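Local coordinates for protein aldehyde dehydrogenase (Burkholderia vietnamiensis, PDB 5KF0) that probably oxidises aldehydes to carboxylic acids with a nicotinamide cofactor, binding NADPH in an aldehyde dehydrogenase fold that assembles as a tetramer, at residues 307-312 with 393-398; 272-277 with 303-308; 176-181 with 473-478. All blocks are in the same frame, centred on the assembly; numbering follows the deposited sequence.

Contact 1: residues 307-312 with 393-398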
loop_
_atom_site.group_PDB
_atom_site.type_symbol
_atom_site.label_atom_id
_atom_site.label_comp_id
_atom_site.label_asym_id
_atom_site.label_seq_id
_atom_site.Cartn_x
_atom_site.Cartn_y
_atom_site.Cartn_z
ATOM N N ASP A 307 -4.062 -11.242 45.319
ATOM C CA ASP A 307 -5.092 -11.661 46.270
ATOM C C ASP A 307 -6.426 -10.978 45.991
ATOM O O ASP A 307 -7.484 -11.613 46.082
ATOM C CB ASP A 307 -4.648 -11.379 47.701
ATOM C CG ASP A 307 -3.537 -12.290 48.157
ATOM O OD1 ASP A 307 -3.250 -13.284 47.466
ATOM O OD2 ASP A 307 -2.956 -12.014 49.226
ATOM N N THR A 308 -6.402 -9.686 45.655
ATOM C CA THR A 308 -7.660 -8.994 45.385
ATOM C C THR A 308 -8.294 -9.487 44.089
ATOM O O THR A 308 -9.510 -9.722 44.033
ATOM C CB THR A 308 -7.433 -7.487 45.335
ATOM O OG1 THR A 308 -6.896 -7.058 46.590
ATOM C CG2 THR A 308 -8.747 -6.770 45.089
ATOM N N LEU A 309 -7.494 -9.639 43.035
ATOM C CA LEU A 309 -8.032 -10.189 41.795
ATOM C C LEU A 309 -8.584 -11.591 42.020
ATOM O O LEU A 309 -9.657 -11.931 41.510
ATOM C CB LEU A 309 -6.961 -10.201 40.704
ATOM C CG LEU A 309 -7.440 -10.667 39.327
ATOM C CD1 LEU A 309 -6.698 -9.931 38.211
ATOM C CD2 LEU A 309 -7.263 -12.170 39.150
ATOM N N ARG A 310 -7.856 -12.419 42.771
ATOM C CA ARG A 310 -8.314 -13.784 43.014
ATOM C C ARG A 310 -9.693 -13.790 43.661
ATOM O O ARG A 310 -10.591 -14.515 43.215
ATOM C CB ARG A 310 -7.311 -14.540 43.886
ATOM C CG ARG A 310 -7.760 -15.961 44.229
ATOM C CD ARG A 310 -6.722 -16.689 45.073
ATOM N NE ARG A 310 -6.558 -16.072 46.388
ATOM C CZ ARG A 310 -5.557 -16.339 47.219
ATOM N NH1 ARG A 310 -4.622 -17.213 46.878
ATOM N NH2 ARG A 310 -5.495 -15.728 48.395
ATOM N N ASP A 311 -9.881 -12.984 44.712
ATOM C CA ASP A 311 -11.183 -12.926 45.378
ATOM C C ASP A 311 -12.283 -12.523 44.406
ATOM O O ASP A 311 -13.367 -13.123 44.389
ATOM C CB ASP A 311 -11.143 -11.944 46.549
ATOM C CG ASP A 311 -10.288 -12.430 47.696
ATOM O OD1 ASP A 311 -9.910 -13.621 47.706
ATOM O OD2 ASP A 311 -10.010 -11.612 48.596
ATOM N N LYS A 312 -12.029 -11.485 43.608
ATOM C CA LYS A 312 -13.020 -11.023 42.643
ATOM C C LYS A 312 -13.293 -12.069 41.571
ATOM O O LYS A 312 -14.448 -12.277 41.177
ATOM C CB LYS A 312 -12.551 -9.716 42.001
ATOM C CG LYS A 312 -12.567 -8.519 42.962
ATOM C CD LYS A 312 -11.962 -7.278 42.305
ATOM C CE LYS A 312 -12.053 -6.048 43.201
ATOM N NZ LYS A 312 -13.444 -5.519 43.275
ATOM N N ALA A 393 -9.768 -22.564 33.941
ATOM C CA ALA A 393 -8.648 -21.650 33.816
ATOM C C ALA A 393 -7.749 -21.808 35.029
ATOM O O ALA A 393 -8.187 -22.221 36.108
ATOM C CB ALA A 393 -9.112 -20.189 33.682
ATOM N N ILE A 394 -6.481 -21.458 34.827
ATOM C CA ILE A 394 -5.474 -21.573 35.871
ATOM C C ILE A 394 -4.955 -20.180 36.193
ATOM O O ILE A 394 -4.728 -19.347 35.304
ATOM C CB ILE A 394 -4.327 -22.537 35.488
ATOM C CG1 ILE A 394 -3.417 -21.949 34.407
ATOM C CG2 ILE A 394 -4.890 -23.885 35.052
ATOM C CD1 ILE A 394 -2.148 -21.323 34.954
ATOM N N LEU A 395 -4.791 -19.927 37.488
ATOM C CA LEU A 395 -4.366 -18.632 38.003
ATOM C C LEU A 395 -2.964 -18.783 38.577
ATOM O O LEU A 395 -2.709 -19.702 39.363
ATOM C CB LEU A 395 -5.341 -18.139 39.079
ATOM C CG LEU A 395 -4.984 -16.840 39.796
ATOM C CD1 LEU A 395 -5.055 -15.688 38.828
ATOM C CD2 LEU A 395 -5.920 -16.612 40.981
ATOM N N GLU A 396 -2.048 -17.910 38.162
ATOM C CA GLU A 396 -0.685 -17.963 38.675
ATOM C C GLU A 396 -0.161 -16.541 38.859
ATOM O O GLU A 396 -0.754 -15.566 38.380
ATOM C CB GLU A 396 0.229 -18.810 37.763
ATOM C CG GLU A 396 0.197 -18.441 36.272
ATOM C CD GLU A 396 1.071 -19.351 35.397
ATOM O OE1 GLU A 396 1.918 -20.101 35.942
ATOM O OE2 GLU A 396 0.907 -19.322 34.155
ATOM N N LYS A 397 0.961 -16.435 39.570
ATOM C CA LYS A 397 1.480 -15.180 40.103
ATOM C C LYS A 397 2.845 -14.877 39.491
ATOM O O LYS A 397 3.638 -15.791 39.254
ATOM C CB LYS A 397 1.586 -15.281 41.640
ATOM C CG LYS A 397 2.015 -14.016 42.371
ATOM C CD LYS A 397 2.220 -14.293 43.877
ATOM C CE LYS A 397 0.917 -14.647 44.561
ATOM N NZ LYS A 397 1.074 -14.716 46.048
ATOM N N PHE A 398 3.136 -13.596 39.243
ATOM C CA PHE A 398 4.487 -13.209 38.830
ATOM C C PHE A 398 4.890 -11.902 39.502
ATOM O O PHE A 398 4.045 -11.134 39.969
ATOM C CB PHE A 398 4.614 -13.062 37.303
ATOM C CG PHE A 398 3.912 -11.853 36.739
ATOM C CD1 PHE A 398 4.599 -10.658 36.532
ATOM C CD2 PHE A 398 2.564 -11.917 36.397
ATOM C CE1 PHE A 398 3.944 -9.541 36.001
ATOM C CE2 PHE A 398 1.906 -10.811 35.858
ATOM C CZ PHE A 398 2.593 -9.625 35.670
#
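Leu395 and Arg310 both carry CG anti to the backbone N (chi1 176° and 178°), and these two torsions swing the strand leucine and the helix arginine onto each other. The leucine reaches out from strand 392-398 toward the helix, and its two methyls divide the work. CD2 of Leu395 lies against the aliphatic root of Arg310, 3.8 Å from CG and equally near CB, with the two side chains crossing at about a right angle. CD1 of Leu395 is 4.2 Å from CD2 of Leu309, and here the chains slide past each other in opposite directions. Leu309 and Leu395 both also rest on Val301 of strand 298-302, as helix 306-319 packs on one face of the large mixed sheet, a plain helix-on-sheet contact of the alpha/beta fold.

Beyond its greasy stem, Arg310 bends at chi3 (65°), which turns the guanidinium back along the helix to Asp307. In one of two deposited conformers, Asp307 OD1 is 3.4 Å from Arg310 NH2, a long, weak ion pair, for the oxygen sits above the guanidinium plane and toward its rim. A second partner, Glu375, takes NH1 in a salt bridge.

The chemistry is therefore two-layered: apolar packing, with no hydrogen bond between helix and strand, makes the join itself, while the arginine carries its charge past the leucine to acidic groups farther out.

Contact 2: residues 272-277 with 303-308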
loop_
_atom_site.group_PDB
_atom_site.type_symbol
_atom_site.label_atom_id
_atom_site.label_comp_id
_atom_site.label_asym_id
_atom_site.label_seq_id
_atom_site.Cartn_x
_atom_site.Cartn_y
_atom_site.Cartn_z
ATOM N N GLU A 272 -7.095 -0.060 39.700
ATOM C CA GLU A 272 -8.301 0.747 39.554
ATOM C C GLU A 272 -9.305 0.178 38.556
ATOM O O GLU A 272 -10.452 0.630 38.538
ATOM C CB GLU A 272 -7.932 2.177 39.152
ATOM C CG GLU A 272 -7.158 2.925 40.225
ATOM C CD GLU A 272 -7.971 3.127 41.486
ATOM O OE1 GLU A 272 -9.164 3.487 41.375
ATOM O OE2 GLU A 272 -7.424 2.913 42.590
ATOM N N GLN A 273 -8.927 -0.772 37.706
ATOM C CA GLN A 273 -9.927 -1.352 36.813
ATOM C C GLN A 273 -10.010 -2.865 36.969
ATOM O O GLN A 273 -10.288 -3.595 36.018
ATOM C CB GLN A 273 -9.686 -0.952 35.357
ATOM C CG GLN A 273 -8.373 -1.364 34.723
ATOM C CD GLN A 273 -8.414 -1.180 33.199
ATOM O OE1 GLN A 273 -9.238 -0.414 32.686
ATOM N NE2 GLN A 273 -7.543 -1.897 32.468
ATOM N N LEU A 274 -9.829 -3.351 38.204
ATOM C CA LEU A 274 -9.872 -4.793 38.433
ATOM C C LEU A 274 -11.231 -5.392 38.085
ATOM O O LEU A 274 -11.301 -6.523 37.599
ATOM C CB LEU A 274 -9.503 -5.117 39.883
ATOM C CG LEU A 274 -8.001 -5.254 40.142
ATOM C CD1 LEU A 274 -7.750 -5.682 41.589
ATOM C CD2 LEU A 274 -7.344 -6.222 39.157
ATOM N N ASP A 275 -12.329 -4.671 38.338
ATOM C CA ASP A 275 -13.635 -5.235 37.998
ATOM C C ASP A 275 -13.769 -5.436 36.493
ATOM O O ASP A 275 -14.321 -6.446 36.042
ATOM C CB ASP A 275 -14.768 -4.350 38.522
ATOM C CG ASP A 275 -14.934 -4.441 40.033
ATOM O OD1 ASP A 275 -14.491 -5.442 40.632
ATOM O OD2 ASP A 275 -15.515 -3.509 40.621
ATOM N N TYR A 276 -13.259 -4.488 35.699
ATOM C CA TYR A 276 -13.254 -4.659 34.250
ATOM C C TYR A 276 -12.397 -5.853 33.854
ATOM O O TYR A 276 -12.809 -6.691 33.042
ATOM C CB TYR A 276 -12.730 -3.391 33.562
ATOM C CG TYR A 276 -12.287 -3.639 32.131
ATOM C CD1 TYR A 276 -10.936 -3.696 31.794
ATOM C CD2 TYR A 276 -13.225 -3.837 31.119
ATOM C CE1 TYR A 276 -10.536 -3.951 30.478
ATOM C CE2 TYR A 276 -12.840 -4.077 29.810
ATOM C CZ TYR A 276 -11.490 -4.134 29.498
ATOM O OH TYR A 276 -11.118 -4.393 28.201
ATOM N N VAL A 277 -11.194 -5.938 34.424
ATOM C CA VAL A 277 -10.279 -7.034 34.105
ATOM C C VAL A 277 -10.924 -8.376 34.427
ATOM O O VAL A 277 -10.939 -9.297 33.603
ATOM C CB VAL A 277 -8.953 -6.848 34.866
ATOM C CG1 VAL A 277 -8.046 -8.074 34.690
ATOM C CG2 VAL A 277 -8.248 -5.554 34.373
ATOM N N ALA A 303 1.968 -9.940 41.519
ATOM C CA ALA A 303 1.799 -10.337 42.912
ATOM C C ALA A 303 1.152 -9.245 43.756
ATOM O O ALA A 303 0.457 -9.551 44.732
ATOM C CB ALA A 303 3.149 -10.738 43.492
ATOM N N SER A 304 1.341 -7.972 43.392
ATOM C CA SER A 304 0.790 -6.880 44.194
ATOM C C SER A 304 -0.736 -6.877 44.203
ATOM O O SER A 304 -1.345 -6.398 45.168
ATOM C CB SER A 304 1.312 -5.535 43.687
ATOM O OG SER A 304 0.840 -5.274 42.372
ATOM N N LEU A 305 -1.371 -7.401 43.158
ATOM C CA LEU A 305 -2.815 -7.429 42.955
ATOM C C LEU A 305 -3.409 -8.827 43.060
ATOM O O LEU A 305 -4.629 -8.977 42.917
ATOM C CB LEU A 305 -3.156 -6.871 41.567
ATOM C CG LEU A 305 -2.618 -5.495 41.201
ATOM C CD1 LEU A 305 -3.082 -5.098 39.791
ATOM C CD2 LEU A 305 -3.086 -4.501 42.235
ATOM N N TYR A 306 -2.576 -9.855 43.236
ATOM C CA TYR A 306 -3.020 -11.238 43.097
ATOM C C TYR A 306 -4.184 -11.570 44.029
ATOM O O TYR A 306 -5.192 -12.141 43.594
ATOM C CB TYR A 306 -1.842 -12.179 43.345
ATOM C CG TYR A 306 -2.153 -13.642 43.110
ATOM C CD1 TYR A 306 -1.909 -14.237 41.875
ATOM C CD2 TYR A 306 -2.680 -14.433 44.128
ATOM C CE1 TYR A 306 -2.180 -15.571 41.659
ATOM C CE2 TYR A 306 -2.963 -15.763 43.917
ATOM C CZ TYR A 306 -2.712 -16.328 42.682
ATOM O OH TYR A 306 -2.991 -17.660 42.476
ATOM N N ASP A 307 -4.062 -11.242 45.319
ATOM C CA ASP A 307 -5.092 -11.661 46.270
ATOM C C ASP A 307 -6.426 -10.978 45.991
ATOM O O ASP A 307 -7.484 -11.613 46.082
ATOM C CB ASP A 307 -4.648 -11.379 47.701
ATOM C CG ASP A 307 -3.537 -12.290 48.157
ATOM O OD1 ASP A 307 -3.250 -13.284 47.466
ATOM O OD2 ASP A 307 -2.956 -12.014 49.226
ATOM N N THR A 308 -6.402 -9.686 45.655
ATOM C CA THR A 308 -7.660 -8.994 45.385
ATOM C C THR A 308 -8.294 -9.487 44.089
ATOM O O THR A 308 -9.510 -9.722 44.033
ATOM C CB THR A 308 -7.433 -7.487 45.335
ATOM O OG1 THR A 308 -6.896 -7.058 46.590
ATOM C CG2 THR A 308 -8.747 -6.770 45.089
#
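Across the meeting of Leu274 with Leu305 and Thr308 no flat group takes part; the nearby tyrosines serve other surfaces. Tyr306, whose CB points away from Leu274, has Asp307 OD1 at its ring edge, in plane, and Lys397 in a cation-pi contact with the ring. Its hydroxyl is hydrogen-bonded to Glu375. The ring of Tyr276 makes a cation-pi contact with Arg485 of the second subunit.

The contact itself is carried by the forked end of Leu274. CD1 comes 3.8 Å from CG2 of Thr308, the two side chains crossing at about a right angle. Thr308 sets its methyl anti to the backbone N (chi1, measured to OG1, is -59°), so that CG2 meets the leucine and the hydroxyl stands farther off. The other branch, CD2 of Leu274, lies 4.5 Å from CD1 of Leu305, a loose approach and a doubtful one, since Leu305 has two deposited conformers. No hydrogen bond crosses.

Both sides are helix starts. Gln273 is the N-cap of helix 274-286, and its carbonyl O accepts the N-H of Val277 at 3.0 Å. Leu274 is thus the first residue of that helix, laid over the first two turns of helix 306-319, touching Leu309 and Lys312 as well. Leu305 leans on Phe271 just before the first helix, and from the first residue of helix 306-319, Tyr306 packs on Leu395 of strand 392-398.

Contact 3: residues 176-181 with 473-478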
loop_
_atom_site.group_PDB
_atom_site.type_symbol
_atom_site.label_atom_id
_atom_site.label_comp_id
_atom_site.label_asym_id
_atom_site.label_seq_id
_atom_site.Cartn_x
_atom_site.Cartn_y
_atom_site.Cartn_z
ATOM N N LEU A 176 -15.278 -16.618 -2.450
ATOM C CA LEU A 176 -16.185 -15.981 -3.408
ATOM C C LEU A 176 -15.636 -14.636 -3.872
ATOM O O LEU A 176 -15.698 -14.309 -5.070
ATOM C CB LEU A 176 -17.569 -15.808 -2.776
ATOM C CG LEU A 176 -18.290 -17.122 -2.454
ATOM C CD1 LEU A 176 -19.452 -16.869 -1.504
ATOM C CD2 LEU A 176 -18.787 -17.780 -3.731
ATOM N N ALA A 177 -15.077 -13.852 -2.940
ATOM C CA ALA A 177 -14.474 -12.576 -3.305
ATOM C C ALA A 177 -13.324 -12.775 -4.280
ATOM O O ALA A 177 -13.151 -11.984 -5.220
ATOM C CB ALA A 177 -13.971 -11.851 -2.053
ATOM N N ALA A 178 -12.522 -13.821 -4.064
ATOM C CA ALA A 178 -11.339 -14.068 -4.885
ATOM C C ALA A 178 -11.660 -14.764 -6.196
ATOM O O ALA A 178 -10.830 -14.735 -7.109
ATOM C CB ALA A 178 -10.325 -14.921 -4.119
ATOM N N GLY A 179 -12.825 -15.395 -6.307
ATOM C CA GLY A 179 -13.189 -16.097 -7.520
ATOM C C GLY A 179 -12.783 -17.552 -7.577
ATOM O O GLY A 179 -12.578 -18.081 -8.675
ATOM N N CYS A 180 -12.685 -18.242 -6.412
ATOM C CA CYS A 180 -12.286 -19.650 -6.341
ATOM C C CYS A 180 -13.493 -20.543 -6.155
ATOM O O CYS A 180 -14.275 -20.319 -5.215
ATOM C CB CYS A 180 -11.345 -19.893 -5.167
ATOM S SG CYS A 180 -9.737 -19.153 -5.295
ATOM N N PRO A 181 -13.658 -21.584 -6.971
ATOM C CA PRO A 181 -14.564 -22.672 -6.592
ATOM C C PRO A 181 -14.035 -23.355 -5.338
ATOM O O PRO A 181 -12.822 -23.413 -5.104
ATOM C CB PRO A 181 -14.512 -23.622 -7.799
ATOM C CG PRO A 181 -13.798 -22.851 -8.900
ATOM C CD PRO A 181 -12.878 -21.916 -8.172
ATOM N N ASP A 473 -4.029 -15.774 0.170
ATOM C CA ASP A 473 -3.709 -17.193 0.060
ATOM C C ASP A 473 -4.511 -17.882 -1.036
ATOM O O ASP A 473 -4.055 -18.890 -1.589
ATOM C CB ASP A 473 -3.956 -17.902 1.394
ATOM C CG ASP A 473 -2.869 -17.625 2.407
ATOM O OD1 ASP A 473 -1.725 -17.351 1.995
ATOM O OD2 ASP A 473 -3.158 -17.679 3.613
ATOM N N MET A 474 -5.698 -17.375 -1.350
ATOM C CA MET A 474 -6.570 -17.969 -2.351
ATOM C C MET A 474 -6.324 -17.410 -3.741
ATOM O O MET A 474 -7.117 -17.666 -4.653
ATOM C CB MET A 474 -8.031 -17.764 -1.955
ATOM C CG MET A 474 -8.370 -18.473 -0.656
ATOM S SD MET A 474 -10.047 -18.151 -0.093
ATOM C CE MET A 474 -9.907 -18.867 1.540
ATOM N N THR A 475 -5.236 -16.667 -3.926
ATOM C CA THR A 475 -4.886 -16.160 -5.242
ATOM C C THR A 475 -3.404 -16.382 -5.498
ATOM O O THR A 475 -2.597 -16.482 -4.564
ATOM C CB THR A 475 -5.203 -14.658 -5.389
ATOM O OG1 THR A 475 -4.604 -13.916 -4.315
ATOM C CG2 THR A 475 -6.711 -14.406 -5.400
ATOM N N GLU A 476 -3.061 -16.459 -6.788
ATOM C CA GLU A 476 -1.678 -16.434 -7.232
ATOM C C GLU A 476 -1.393 -15.094 -7.873
ATOM O O GLU A 476 -2.174 -14.657 -8.721
ATOM C CB GLU A 476 -1.393 -17.542 -8.254
ATOM C CG GLU A 476 -1.219 -18.937 -7.641
ATOM C CD GLU A 476 0.139 -19.129 -7.003
ATOM O OE1 GLU A 476 0.397 -20.231 -6.472
ATOM O OE2 GLU A 476 0.954 -18.181 -7.030
ATOM N N PRO A 477 -0.295 -14.424 -7.543
ATOM C CA PRO A 477 0.080 -13.243 -8.328
ATOM C C PRO A 477 0.447 -13.656 -9.745
ATOM O O PRO A 477 1.090 -14.687 -9.970
ATOM C CB PRO A 477 1.294 -12.672 -7.584
ATOM C CG PRO A 477 1.824 -13.795 -6.781
ATOM C CD PRO A 477 0.676 -14.734 -6.483
ATOM N N ARG A 478 0.019 -12.853 -10.718
ATOM C CA ARG A 478 0.452 -13.069 -12.094
ATOM C C ARG A 478 1.030 -11.760 -12.608
ATOM O O ARG A 478 0.308 -10.766 -12.756
ATOM C CB ARG A 478 -0.685 -13.565 -12.992
ATOM C CG ARG A 478 -0.150 -14.040 -14.349
ATOM C CD ARG A 478 -1.231 -14.703 -15.189
ATOM N NE ARG A 478 -1.695 -15.952 -14.593
ATOM C CZ ARG A 478 -2.838 -16.541 -14.931
ATOM N NH1 ARG A 478 -3.633 -15.959 -15.832
ATOM N NH2 ARG A 478 -3.197 -17.692 -14.365
#
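Ala178 and Cys180 point their side chains at Met474 and Thr475 from the turn that ends one helix. The methyl CB of Ala178 faces the Thr475 methyl CG2 at 3.9 Å and CB of Met474 at 4.2 Å. Thr475 can present that methyl because its chi1 of 53° leaves OG1 between the backbone N and the carbonyl carbon; the hydroxyl is held by the carbonyl of Ile471 and by Arg149. Of its side chain, Met474 offers the contact only CB: beyond it the chain runs extended and leads away toward Phe157.

Cys180 comes in end-on. Its SG lies 3.1 Å from the carbonyl O of Met474, nearly in line with the CB-SG bond (about 163°), a direction in which a thiol hydrogen would not point; SG is also 4.0 Å from Met474 CB.

Gly179, with positive phi, closes helix 164-178 in a Schellman motif and so places Ala178 and Cys180 on the same partner. From there the chain enters strand 182-185, one of the parallel strands of a mixed sheet. The other segment leaves helix 467-473 for strand 475-483, which pairs with strand 143-151, and Glu476 makes a salt bridge to Arg464 of the second subunit.

Along the chain, contact 3 opens first at 176-181 and closes last at 473-478; contacts 2 and 1 fall between. Contacts 1 and 2 are neighbours, centres 8 Å apart. They share Asp307 and Thr308 at the start of helix 306-319, and Lys312 NZ of one meets Asp275 OD1 of the other in a 2.8 Å salt bridge. Together they pack helices 274-286 and 306-319 with strand 392-398 of the larger sheet. Contact 3 lies about 47 Å from either, between centres, across the middle of the chain, joining the end of helix 164-178 to strand 475-483. Residues of contacts 2 and 3 also touch the second subunit, on both sides of the chain's centre.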